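Local coordinates for protein inactive glucansucrase (Lactobacillus reuteri, PDB 5JBD) that is an inactive glucansucrase of glycoside hydrolase family 70, a large multidomain protein built round a TIM-type barrel and carrying a calcium ion, at residues 167-172 against 846-851; 196-201 against 211-216; 759-764 against 783-788. All blocks are in the same frame, centred on the assembly; numbering follows the deposited sequence.

Interaction 1: residues 167-172 against 846-851; sequences LSASSE and LQNIGI
E172 OE2 is gripped by two consecutive backbone N-H groups, of I849 at 2.9 Å and of G850 at 2.9 Å. Both come from the same face of the carboxylate, well above its plane, and the bond from G850 is nearly straight (174°). The hydroxyl of Y786, from strand 784-791, also hydrogen-bonds this oxygen. The other oxygen, OE1, takes the N-H of N848 at 2.8 Å on its syn side, close to the plane. One carboxylate thus holds three successive amides, which fixes its rotation and pins the loop to it; such a cluster of donors would probably stabilise the charged form. With chi1 at -62° CG lies beside the backbone N, and the extended chain carries the carboxylate across to the loop.

A second clamp sits at S171. Its OG accepts the N-H of I851 at 3.1 Å and also hydrogen-bonds the carbonyl oxygen of P165. G850 CA, with no side chain in the way, comes within 3.1 Å of S168 O, so the two backbones lie almost against each other here. Methyl groups flank these bonds in van der Waals contact with polar atoms: L846 CD1 lies 3.6 Å from E172 O, while A169 CB meets N848 ND2 at 3.7 Å.

The backbone explains the grip. N848 has left-handed helical angles and I849 right-handed ones, an alternation that turns three amides toward one carboxylate, N848 to OE1 and the next two to OE2. This is consistent with an anion-binding nest, occupied here by the carboxylate of a short 3-10 turn.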
ATOM      1  N   LEU A 167      21.902   0.225 -20.482  1.00 35.10           N
ATOM      2  CA  LEU A 167      21.000   1.361 -20.733  1.00 34.35           C
ATOM      3  C   LEU A 167      19.525   0.994 -20.543  1.00 33.86           C
ATOM      4  O   LEU A 167      18.634   1.703 -21.029  1.00 33.53           O
ATOM      5  CB  LEU A 167      21.227   1.916 -22.160  1.00 34.80           C
ATOM      6  CG  LEU A 167      22.682   2.123 -22.592  1.00 35.89           C
ATOM      7  CD1 LEU A 167      22.742   2.640 -24.029  1.00 36.34           C
ATOM      8  CD2 LEU A 167      23.403   3.073 -21.643  1.00 36.10           C
ATOM      9  N   SER A 168      19.259  -0.094 -19.813  1.00 33.96           N
ATOM     10  CA  SER A 168      17.900  -0.591 -19.644  1.00 33.87           C
ATOM     11  C   SER A 168      17.796  -1.422 -18.368  1.00 34.21           C
ATOM     12  O   SER A 168      18.782  -1.603 -17.650  1.00 34.11           O
ATOM     13  CB  SER A 168      17.478  -1.414 -20.865  1.00 34.08           C
ATOM     14  OG  SER A 168      18.358  -2.505 -21.081  1.00 36.27           O
ATOM     15  N   ALA A 169      16.592  -1.918 -18.105  1.00 34.65           N
ATOM     16  CA  ALA A 169      16.232  -2.524 -16.826  1.00 34.47           C
ATOM     17  C   ALA A 169      17.174  -3.624 -16.337  1.00 34.60           C
ATOM     18  O   ALA A 169      17.544  -3.624 -15.165  1.00 32.05           O
ATOM     19  CB  ALA A 169      14.800  -3.053 -16.885  1.00 34.53           C
ATOM     20  N   SER A 170      17.606  -4.513 -17.232  1.00 35.37           N
ATOM     21  CA  SER A 170      18.317  -5.728 -16.798  1.00 36.29           C
ATOM     22  C   SER A 170      19.596  -5.473 -15.980  1.00 36.48           C
ATOM     23  O   SER A 170      19.898  -6.237 -15.065  1.00 35.09           O
ATOM     24  CB  SER A 170      18.613  -6.668 -17.975  1.00 38.14           C
ATOM     25  OG  SER A 170      19.556  -6.111 -18.860  1.00 39.22           O
ATOM     26  N   SER A 171      20.330  -4.400 -16.272  1.00 34.36           N
ATOM     27  CA  SER A 171      21.549  -4.078 -15.498  1.00 34.56           C
ATOM     28  C   SER A 171      21.283  -3.677 -14.032  1.00 32.52           C
ATOM     29  O   SER A 171      22.212  -3.619 -13.246  1.00 31.02           O
ATOM     30  CB  SER A 171      22.370  -2.962 -16.168  1.00 34.34           C
ATOM     31  OG  SER A 171      21.622  -1.766 -16.268  1.00 34.93           O
ATOM     32  N   GLU A 172      20.032  -3.378 -13.681  1.00 31.93           N
ATOM     33  CA  GLU A 172      19.679  -3.063 -12.292  1.00 31.67           C
ATOM     34  C   GLU A 172      19.684  -4.299 -11.377  1.00 33.06           C
ATOM     35  O   GLU A 172      19.727  -4.156 -10.154  1.00 31.25           O
ATOM     36  CB  GLU A 172      18.329  -2.358 -12.244  1.00 30.90           C
ATOM     37  CG  GLU A 172      18.344  -1.020 -12.983  1.00 30.85           C
ATOM     38  CD  GLU A 172      17.014  -0.284 -12.920  1.00 31.87           C
ATOM     39  OE1 GLU A 172      15.986  -0.907 -12.556  1.00 29.85           O
ATOM     40  OE2 GLU A 172      16.996   0.928 -13.248  1.00 30.60           O
ATOM     41  N   LEU A 846      13.759  -0.683  -7.718  1.00 29.08           N
ATOM     42  CA  LEU A 846      14.423  -0.528  -9.011  1.00 29.63           C
ATOM     43  C   LEU A 846      13.446   0.122  -9.988  1.00 30.83           C
ATOM     44  O   LEU A 846      12.284  -0.266 -10.054  1.00 29.77           O
ATOM     45  CB  LEU A 846      14.913  -1.875  -9.547  1.00 29.91           C
ATOM     46  CG  LEU A 846      15.806  -2.731  -8.643  1.00 30.06           C
ATOM     47  CD1 LEU A 846      16.259  -3.986  -9.378  1.00 31.79           C
ATOM     48  CD2 LEU A 846      16.997  -1.953  -8.096  1.00 31.17           C
ATOM     49  N   GLN A 847      13.907   1.143 -10.719  1.00 30.57           N
ATOM     50  CA  GLN A 847      13.002   1.949 -11.545  1.00 30.38           C
ATOM     51  C   GLN A 847      12.968   1.567 -13.028  1.00 30.53           C
ATOM     52  O   GLN A 847      12.284   2.227 -13.818  1.00 29.83           O
ATOM     53  CB  GLN A 847      13.332   3.437 -11.368  1.00 31.55           C
ATOM     54  CG  GLN A 847      13.061   3.934  -9.954  1.00 31.02           C
ATOM     55  CD  GLN A 847      13.115   5.446  -9.830  1.00 31.91           C
ATOM     56  OE1 GLN A 847      13.498   6.145 -10.767  1.00 31.73           O
ATOM     57  NE2 GLN A 847      12.764   5.961  -8.653  1.00 30.56           N
ATOM     58  N   ASN A 848      13.696   0.510 -13.394  1.00 31.07           N
ATOM     59  CA  ASN A 848      13.722  -0.026 -14.761  1.00 32.17           C
ATOM     60  C   ASN A 848      14.298   0.960 -15.808  1.00 32.01           C
ATOM     61  O   ASN A 848      13.822   1.004 -16.934  1.00 31.10           O
ATOM     62  CB  ASN A 848      12.318  -0.499 -15.206  1.00 32.74           C
ATOM     63  CG  ASN A 848      11.735  -1.577 -14.306  1.00 33.64           C
ATOM     64  OD1 ASN A 848      10.596  -1.473 -13.863  1.00 34.82           O
ATOM     65  ND2 ASN A 848      12.504  -2.615 -14.040  1.00 32.99           N
ATOM     66  N   ILE A 849      15.329   1.715 -15.427  1.00 32.67           N
ATOM     67  CA  ILE A 849      16.012   2.646 -16.356  1.00 33.07           C
ATOM     68  C   ILE A 849      17.435   2.246 -16.757  1.00 33.51           C
ATOM     69  O   ILE A 849      17.907   2.633 -17.840  1.00 34.75           O
ATOM     70  CB  ILE A 849      16.015   4.095 -15.817  1.00 33.21           C
ATOM     71  CG1 ILE A 849      16.756   4.201 -14.479  1.00 32.74           C
ATOM     72  CG2 ILE A 849      14.582   4.602 -15.682  1.00 33.66           C
ATOM     73  CD1 ILE A 849      16.855   5.608 -13.945  1.00 32.34           C
ATOM     74  N   GLY A 850      18.124   1.516 -15.887  1.00 31.21           N
ATOM     75  CA  GLY A 850      19.478   1.036 -16.137  1.00 31.71           C
ATOM     76  C   GLY A 850      20.491   1.706 -15.232  1.00 31.40           C
ATOM     77  O   GLY A 850      20.326   2.872 -14.864  1.00 31.56           O
ATOM     78  N   ILE A 851      21.546   0.968 -14.898  1.00 31.82           N
ATOM     79  CA  ILE A 851      22.585   1.439 -13.980  1.00 32.53           C
ATOM     80  C   ILE A 851      23.748   2.121 -14.711  1.00 33.51           C
ATOM     81  O   ILE A 851      24.569   2.775 -14.069  1.00 33.52           O
ATOM     82  CB  ILE A 851      23.082   0.270 -13.072  1.00 33.39           C
ATOM     83  CG1 ILE A 851      23.707   0.772 -11.762  1.00 34.40           C
ATOM     84  CG2 ILE A 851      24.091  -0.632 -13.787  1.00 33.96           C
ATOM     85  CD1 ILE A 851      22.826   1.670 -10.927  1.00 33.81           C
TER

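Interaction 2: residues 196-201 against 211-216; sequences FVNNNS and YADSNY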
ATOM      1  N   PHE A 196      20.026   5.132  -1.218  1.00 28.30           N
ATOM      2  CA  PHE A 196      20.748   6.378  -1.505  1.00 28.38           C
ATOM      3  C   PHE A 196      21.792   6.600  -0.415  1.00 29.65           C
ATOM      4  O   PHE A 196      21.456   6.610   0.788  1.00 28.22           O
ATOM      5  CB  PHE A 196      19.794   7.577  -1.535  1.00 27.56           C
ATOM      6  CG  PHE A 196      18.668   7.461  -2.530  1.00 27.52           C
ATOM      7  CD1 PHE A 196      18.769   6.678  -3.674  1.00 27.21           C
ATOM      8  CD2 PHE A 196      17.495   8.166  -2.320  1.00 28.48           C
ATOM      9  CE1 PHE A 196      17.731   6.604  -4.576  1.00 27.36           C
ATOM     10  CE2 PHE A 196      16.446   8.099  -3.228  1.00 28.51           C
ATOM     11  CZ  PHE A 196      16.564   7.311  -4.355  1.00 28.22           C
ATOM     12  N   VAL A 197      23.050   6.767  -0.833  1.00 29.54           N
ATOM     13  CA  VAL A 197      24.176   6.934   0.100  1.00 31.64           C
ATOM     14  C   VAL A 197      24.871   8.261  -0.122  1.00 31.52           C
ATOM     15  O   VAL A 197      24.726   8.879  -1.188  1.00 31.61           O
ATOM     16  CB  VAL A 197      25.217   5.788   0.018  1.00 32.80           C
ATOM     17  CG1 VAL A 197      24.549   4.424   0.230  1.00 33.80           C
ATOM     18  CG2 VAL A 197      26.031   5.825  -1.273  1.00 33.86           C
ATOM     19  N   ASN A 198      25.622   8.681   0.890  1.00 30.93           N
ATOM     20  CA  ASN A 198      26.360   9.938   0.845  1.00 32.37           C
ATOM     21  C   ASN A 198      27.543   9.851  -0.114  1.00 32.52           C
ATOM     22  O   ASN A 198      28.186   8.811  -0.240  1.00 32.79           O
ATOM     23  CB  ASN A 198      26.849  10.360   2.241  1.00 32.89           C
ATOM     24  CG  ASN A 198      25.721  10.824   3.148  1.00 33.32           C
ATOM     25  OD1 ASN A 198      24.573  10.962   2.726  1.00 32.60           O
ATOM     26  ND2 ASN A 198      26.046  11.056   4.416  1.00 34.82           N
ATOM     27  N   ASN A 199      27.801  10.956  -0.798  1.00 34.69           N
ATOM     28  CA  ASN A 199      28.908  11.031  -1.734  1.00 35.97           C
ATOM     29  C   ASN A 199      29.309  12.488  -1.967  1.00 36.73           C
ATOM     30  O   ASN A 199      28.732  13.179  -2.823  1.00 35.13           O
ATOM     31  CB  ASN A 199      28.556  10.340  -3.059  1.00 35.66           C
ATOM     32  CG  ASN A 199      29.714  10.357  -4.045  1.00 37.40           C
ATOM     33  OD1 ASN A 199      30.848  10.702  -3.686  1.00 39.74           O
ATOM     34  ND2 ASN A 199      29.437   9.993  -5.294  1.00 36.84           N
ATOM     35  N   ASN A 200      30.300  12.927  -1.200  1.00 37.41           N
ATOM     36  CA  ASN A 200      30.880  14.245  -1.348  1.00 41.86           C
ATOM     37  C   ASN A 200      32.339  14.132  -1.818  1.00 42.01           C
ATOM     38  O   ASN A 200      33.189  14.907  -1.395  1.00 43.36           O
ATOM     39  CB  ASN A 200      30.770  15.015  -0.018  1.00 43.41           C
ATOM     40  CG  ASN A 200      31.087  16.507  -0.164  1.00 46.45           C
ATOM     41  OD1 ASN A 200      30.881  17.116  -1.224  1.00 43.90           O
ATOM     42  ND2 ASN A 200      31.592  17.103   0.915  1.00 48.53           N
ATOM     43  N   SER A 201      32.613  13.182  -2.714  1.00 41.95           N
ATOM     44  CA  SER A 201      33.978  12.927  -3.170  1.00 42.61           C
ATOM     45  C   SER A 201      34.481  14.024  -4.126  1.00 45.24           C
ATOM     46  O   SER A 201      33.691  14.679  -4.807  1.00 42.46           O
ATOM     47  CB  SER A 201      34.074  11.571  -3.868  1.00 42.17           C
ATOM     48  OG  SER A 201      35.370  11.340  -4.390  1.00 43.03           O
ATOM     49  N   TYR A 211      24.470  17.327  -2.595  1.00 33.98           N
ATOM     50  CA  TYR A 211      23.107  17.874  -2.414  1.00 34.55           C
ATOM     51  C   TYR A 211      22.100  16.802  -1.906  1.00 33.29           C
ATOM     52  O   TYR A 211      21.097  17.144  -1.287  1.00 33.10           O
ATOM     53  CB  TYR A 211      22.589  18.532  -3.722  1.00 34.83           C
ATOM     54  CG  TYR A 211      22.777  17.619  -4.916  1.00 35.49           C
ATOM     55  CD1 TYR A 211      21.878  16.591  -5.172  1.00 35.20           C
ATOM     56  CD2 TYR A 211      23.902  17.733  -5.742  1.00 37.23           C
ATOM     57  CE1 TYR A 211      22.072  15.711  -6.215  1.00 34.85           C
ATOM     58  CE2 TYR A 211      24.110  16.841  -6.788  1.00 37.39           C
ATOM     59  CZ  TYR A 211      23.187  15.832  -7.015  1.00 35.26           C
ATOM     60  OH  TYR A 211      23.343  14.939  -8.045  1.00 34.85           O
ATOM     61  N   ALA A 212      22.356  15.524  -2.189  1.00 32.68           N
ATOM     62  CA  ALA A 212      21.493  14.405  -1.712  1.00 31.63           C
ATOM     63  C   ALA A 212      22.003  13.701  -0.441  1.00 32.14           C
ATOM     64  O   ALA A 212      21.423  12.687  -0.020  1.00 29.74           O
ATOM     65  CB  ALA A 212      21.293  13.387  -2.831  1.00 31.55           C
ATOM     66  N   ASP A 213      23.072  14.226   0.164  1.00 32.56           N
ATOM     67  CA  ASP A 213      23.609  13.674   1.399  1.00 33.26           C
ATOM     68  C   ASP A 213      22.657  13.888   2.575  1.00 33.04           C
ATOM     69  O   ASP A 213      21.838  14.820   2.574  1.00 33.82           O
ATOM     70  CB  ASP A 213      24.966  14.289   1.758  1.00 35.23           C
ATOM     71  CG  ASP A 213      26.092  13.846   0.834  1.00 36.55           C
ATOM     72  OD1 ASP A 213      25.865  13.013  -0.066  1.00 35.66           O
ATOM     73  OD2 ASP A 213      27.224  14.355   1.013  1.00 38.76           O
ATOM     74  N   SER A 214      22.756  12.994   3.562  1.00 32.03           N
ATOM     75  CA  SER A 214      21.959  13.082   4.770  1.00 31.31           C
ATOM     76  C   SER A 214      22.755  12.574   5.978  1.00 31.85           C
ATOM     77  O   SER A 214      23.543  11.634   5.870  1.00 30.54           O
ATOM     78  CB  SER A 214      20.654  12.296   4.602  1.00 31.36           C
ATOM     79  OG  SER A 214      19.914  12.203   5.817  1.00 30.52           O
ATOM     80  N   ASN A 215      22.535  13.229   7.113  1.00 32.18           N
ATOM     81  CA  ASN A 215      23.037  12.775   8.413  1.00 34.30           C
ATOM     82  C   ASN A 215      22.065  11.783   9.079  1.00 33.25           C
ATOM     83  O   ASN A 215      22.344  11.332  10.172  1.00 32.98           O
ATOM     84  CB  ASN A 215      23.245  13.971   9.344  1.00 36.26           C
ATOM     85  CG  ASN A 215      24.373  14.877   8.892  1.00 40.52           C
ATOM     86  OD1 ASN A 215      24.224  16.093   8.892  1.00 44.65           O
ATOM     87  ND2 ASN A 215      25.500  14.293   8.483  1.00 41.97           N
ATOM     88  N   TYR A 216      20.937  11.481   8.438  1.00 31.14           N
ATOM     89  CA  TYR A 216      19.914  10.622   9.014  1.00 31.34           C
ATOM     90  C   TYR A 216      19.860   9.296   8.258  1.00 29.37           C
ATOM     91  O   TYR A 216      20.832   8.544   8.309  1.00 27.76           O
ATOM     92  CB  TYR A 216      18.597  11.400   9.123  1.00 31.60           C
ATOM     93  CG  TYR A 216      18.788  12.514  10.126  1.00 34.91           C
ATOM     94  CD1 TYR A 216      18.722  12.250  11.490  1.00 35.89           C
ATOM     95  CD2 TYR A 216      19.132  13.805   9.721  1.00 37.79           C
ATOM     96  CE1 TYR A 216      18.959  13.242  12.428  1.00 38.89           C
ATOM     97  CE2 TYR A 216      19.359  14.818  10.658  1.00 38.85           C
ATOM     98  CZ  TYR A 216      19.279  14.526  12.010  1.00 39.94           C
ATOM     99  OH  TYR A 216      19.497  15.507  12.961  1.00 43.44           O
TER
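N198 reaches across to D213 and S214 with its whole side chain. CB packs 3.7 Å from D213 OD1, and chi1 of -71°, with CG beside the backbone N, swings the amide over toward S214. Its OD1 accepts the N-H of S214 at 2.9 Å, the donor standing 29° from the carbonyl plane, and also lies 3.2 Å from D213 CA. ND2 gives a hydrogen to S214 O at 3.0 Å; that oxygen sits almost in the plane of the amide, although the nitrogen stands above the plane of the S214 carbonyl. Held by both ends to the backbone of one residue, the amide has little freedom to turn.

D213 returns the grip: its OD1 takes the N-H of N199 at 2.9 Å on the syn side of the carboxylate. The N199 side chain leads elsewhere, with ND2 bonded to T763 OG1 and K206 O.

Each loop carries a local turn: an Asx turn (N199 OD1, S201 N) and an ST turn (S214 OG, Y216 N). Between them, reciprocal side-chain-to-backbone bonds, each to the residue after its partner, tie the loop leaving strand 193-197 to the 211-216 loop at the protein surface.

Interaction 3: residues 759-764 against 783-788; sequences QEAVTV and NQIYFA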
ATOM      1  N   GLN A 759      14.006  13.759 -12.382  1.00 29.42           N
ATOM      2  CA  GLN A 759      15.187  12.930 -12.155  1.00 29.20           C
ATOM      3  C   GLN A 759      16.272  13.691 -11.406  1.00 30.75           C
ATOM      4  O   GLN A 759      16.391  14.927 -11.513  1.00 29.91           O
ATOM      5  CB  GLN A 759      15.779  12.406 -13.459  1.00 30.34           C
ATOM      6  CG  GLN A 759      15.019  11.237 -14.045  1.00 30.11           C
ATOM      7  CD  GLN A 759      15.566  10.797 -15.390  1.00 32.00           C
ATOM      8  OE1 GLN A 759      15.356  11.466 -16.403  1.00 31.19           O
ATOM      9  NE2 GLN A 759      16.284   9.679 -15.405  1.00 32.39           N
ATOM     10  N   GLU A 760      17.061  12.926 -10.656  1.00 30.64           N
ATOM     11  CA  GLU A 760      18.137  13.450  -9.839  1.00 32.10           C
ATOM     12  C   GLU A 760      19.296  12.462  -9.886  1.00 32.06           C
ATOM     13  O   GLU A 760      19.077  11.253  -9.873  1.00 33.30           O
ATOM     14  CB  GLU A 760      17.642  13.637  -8.402  1.00 32.49           C
ATOM     15  CG  GLU A 760      18.580  14.419  -7.487  1.00 33.64           C
ATOM     16  CD  GLU A 760      18.059  14.575  -6.066  1.00 33.38           C
ATOM     17  OE1 GLU A 760      16.942  14.087  -5.742  1.00 32.16           O
ATOM     18  OE2 GLU A 760      18.789  15.186  -5.256  1.00 36.46           O
ATOM     19  N   ALA A 761      20.526  12.970  -9.952  1.00 31.60           N
ATOM     20  CA  ALA A 761      21.696  12.106  -9.847  1.00 31.40           C
ATOM     21  C   ALA A 761      21.887  11.765  -8.376  1.00 30.82           C
ATOM     22  O   ALA A 761      22.151  12.645  -7.550  1.00 31.42           O
ATOM     23  CB  ALA A 761      22.943  12.762 -10.423  1.00 32.31           C
ATOM     24  N   VAL A 762      21.726  10.491  -8.057  1.00 29.63           N
ATOM     25  CA  VAL A 762      21.959   9.984  -6.695  1.00 29.07           C
ATOM     26  C   VAL A 762      23.032   8.907  -6.746  1.00 29.13           C
ATOM     27  O   VAL A 762      23.200   8.258  -7.777  1.00 30.07           O
ATOM     28  CB  VAL A 762      20.672   9.407  -6.063  1.00 27.75           C
ATOM     29  CG1 VAL A 762      19.740  10.534  -5.663  1.00 28.04           C
ATOM     30  CG2 VAL A 762      19.954   8.441  -6.997  1.00 27.57           C
ATOM     31  N   THR A 763      23.764   8.734  -5.651  1.00 28.61           N
ATOM     32  CA  THR A 763      24.740   7.668  -5.541  1.00 28.88           C
ATOM     33  C   THR A 763      24.066   6.492  -4.824  1.00 30.56           C
ATOM     34  O   THR A 763      23.513   6.668  -3.722  1.00 29.08           O
ATOM     35  CB  THR A 763      25.990   8.146  -4.806  1.00 29.33           C
ATOM     36  OG1 THR A 763      26.535   9.285  -5.492  1.00 29.73           O
ATOM     37  CG2 THR A 763      27.041   7.046  -4.759  1.00 30.37           C
ATOM     38  N   VAL A 764      24.100   5.307  -5.446  1.00 30.94           N
ATOM     39  CA  VAL A 764      23.328   4.150  -4.952  1.00 31.12           C
ATOM     40  C   VAL A 764      24.083   2.827  -4.832  1.00 30.71           C
ATOM     41  O   VAL A 764      25.143   2.633  -5.422  1.00 31.56           O
ATOM     42  CB  VAL A 764      22.074   3.890  -5.817  1.00 31.26           C
ATOM     43  CG1 VAL A 764      21.275   5.176  -6.018  1.00 32.19           C
ATOM     44  CG2 VAL A 764      22.421   3.249  -7.159  1.00 32.47           C
ATOM     45  N   ASN A 783      27.822   2.360  -4.753  1.00 34.78           N
ATOM     46  CA  ASN A 783      28.340   3.720  -4.924  1.00 34.79           C
ATOM     47  C   ASN A 783      28.357   4.163  -6.394  1.00 34.24           C
ATOM     48  O   ASN A 783      29.332   4.756  -6.865  1.00 33.48           O
ATOM     49  CB  ASN A 783      29.739   3.845  -4.278  1.00 35.49           C
ATOM     50  CG  ASN A 783      29.735   3.471  -2.799  1.00 35.52           C
ATOM     51  OD1 ASN A 783      30.362   2.484  -2.388  1.00 35.10           O
ATOM     52  ND2 ASN A 783      29.022   4.244  -2.000  1.00 33.57           N
ATOM     53  N   GLN A 784      27.271   3.857  -7.107  1.00 33.85           N
ATOM     54  CA  GLN A 784      27.126   4.188  -8.523  1.00 33.89           C
ATOM     55  C   GLN A 784      26.142   5.319  -8.690  1.00 32.56           C
ATOM     56  O   GLN A 784      25.076   5.311  -8.070  1.00 32.22           O
ATOM     57  CB  GLN A 784      26.606   2.988  -9.320  1.00 34.40           C
ATOM     58  CG  GLN A 784      27.558   1.811  -9.423  1.00 35.93           C
ATOM     59  CD  GLN A 784      28.892   2.177 -10.030  1.00 37.77           C
ATOM     60  OE1 GLN A 784      28.962   2.805 -11.084  1.00 38.41           O
ATOM     61  NE2 GLN A 784      29.968   1.777  -9.362  1.00 39.81           N
ATOM     62  N   ILE A 785      26.475   6.272  -9.554  1.00 33.63           N
ATOM     63  CA  ILE A 785      25.544   7.345  -9.881  1.00 32.31           C
ATOM     64  C   ILE A 785      24.416   6.779 -10.750  1.00 30.78           C
ATOM     65  O   ILE A 785      24.675   6.125 -11.754  1.00 31.25           O
ATOM     66  CB  ILE A 785      26.260   8.561 -10.524  1.00 33.23           C
ATOM     67  CG1 ILE A 785      27.229   9.160  -9.493  1.00 33.62           C
ATOM     68  CG2 ILE A 785      25.230   9.587 -10.983  1.00 33.20           C
ATOM     69  CD1 ILE A 785      27.910  10.443  -9.874  1.00 34.80           C
ATOM     70  N   TYR A 786      23.181   7.088 -10.353  1.00 29.85           N
ATOM     71  CA  TYR A 786      21.952   6.534 -10.916  1.00 29.82           C
ATOM     72  C   TYR A 786      20.949   7.677 -11.035  1.00 29.42           C
ATOM     73  O   TYR A 786      20.823   8.496 -10.109  1.00 29.20           O
ATOM     74  CB  TYR A 786      21.428   5.479  -9.919  1.00 29.31           C
ATOM     75  CG  TYR A 786      20.161   4.699 -10.277  1.00 30.10           C
ATOM     76  CD1 TYR A 786      20.109   3.871 -11.398  1.00 31.69           C
ATOM     77  CD2 TYR A 786      19.030   4.733  -9.444  1.00 29.91           C
ATOM     78  CE1 TYR A 786      18.962   3.130 -11.698  1.00 31.38           C
ATOM     79  CE2 TYR A 786      17.879   3.992  -9.734  1.00 30.13           C
ATOM     80  CZ  TYR A 786      17.845   3.185 -10.854  1.00 30.90           C
ATOM     81  OH  TYR A 786      16.706   2.449 -11.159  1.00 29.15           O
ATOM     82  N   PHE A 787      20.238   7.746 -12.160  1.00 29.49           N
ATOM     83  CA  PHE A 787      19.338   8.868 -12.428  1.00 29.26           C
ATOM     84  C   PHE A 787      17.894   8.557 -12.027  1.00 29.51           C
ATOM     85  O   PHE A 787      16.981   8.525 -12.853  1.00 29.20           O
ATOM     86  CB  PHE A 787      19.439   9.292 -13.902  1.00 30.21           C
ATOM     87  CG  PHE A 787      20.824   9.702 -14.334  1.00 31.51           C
ATOM     88  CD1 PHE A 787      21.587  10.590 -13.571  1.00 32.85           C
ATOM     89  CD2 PHE A 787      21.354   9.246 -15.532  1.00 33.22           C
ATOM     90  CE1 PHE A 787      22.855  10.983 -13.981  1.00 32.81           C
ATOM     91  CE2 PHE A 787      22.616   9.645 -15.955  1.00 34.04           C
ATOM     92  CZ  PHE A 787      23.368  10.515 -15.177  1.00 34.16           C
ATOM     93  N   ALA A 788      17.690   8.356 -10.727  1.00 30.20           N
ATOM     94  CA  ALA A 788      16.379   7.978 -10.198  1.00 29.61           C
ATOM     95  C   ALA A 788      15.420   9.131 -10.318  1.00 29.65           C
ATOM     96  O   ALA A 788      15.828  10.296 -10.205  1.00 29.91           O
ATOM     97  CB  ALA A 788      16.497   7.568  -8.734  1.00 30.22           C
TER
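V762 and Y786 face each other as a hydrogen-bonded antiparallel pair, with V762 N to Y786 O at 3.0 Å and Y786 N to V762 O at 2.8 Å. V764 and Q784 form the next such pair, again with a bond in each direction. Between them T763 and I785 make a non-hydrogen-bonded pair, where I785 CA-H points at V762 O. At one end N783, with left-handed helical angles, joins Q784 opposite V764 in a G1 bulge. Toward the other end F787 is the centre of an inverse gamma turn. The strands are well twisted, their directions 138° apart.

One side chain joins the polar framework. Q759 reaches across to the neighbouring strand and its NE2 gives a hydrogen to F787 O at 2.9 Å, nearly in its own amide plane and almost straight (167°). The amide stands at right angles to the F787 ring.

Apolar contacts lie on both faces of the sheet. On that of V762, V764, Y786 and A788, V764 CG2 packs against Y786 CB at 3.7 Å and V762 CG2 meets A788 CB at 4.0 Å. On the reverse face A761 CB touches the edge of the F787 ring, 4.0 Å from CE1 and in the ring plane. T763 CG2, anti to the backbone N, rests 3.6 Å from N783 CA at the bulge.

Strand 784-791 is one of the two edge strands of a six-stranded antiparallel sheet, and strand 758-767 separates it from strand 193-197. F196 of that strand packs on V762 and V764, while V197 pairs by backbone with T763.

How the interactions relate
From the N terminus the chain first passes 167-172, half of interaction 1, with 673 residues between it and its partner. Soon after, interaction 2 closes a short loop of nine residues after strand 193-197. The barrel strands, from 279-282 to 743-748, follow before interaction 3 closes its own loop of 18 residues. Interactions 2 and 3 are thus in series, and both nest inside the loop of interaction 1. In space the sheet edge of interaction 3 lies between the 211-216 loop and the 846-851 loop: Y211 OH bonds A761 O on one side, and Q847 N bonds the Y786 hydroxyl on the other.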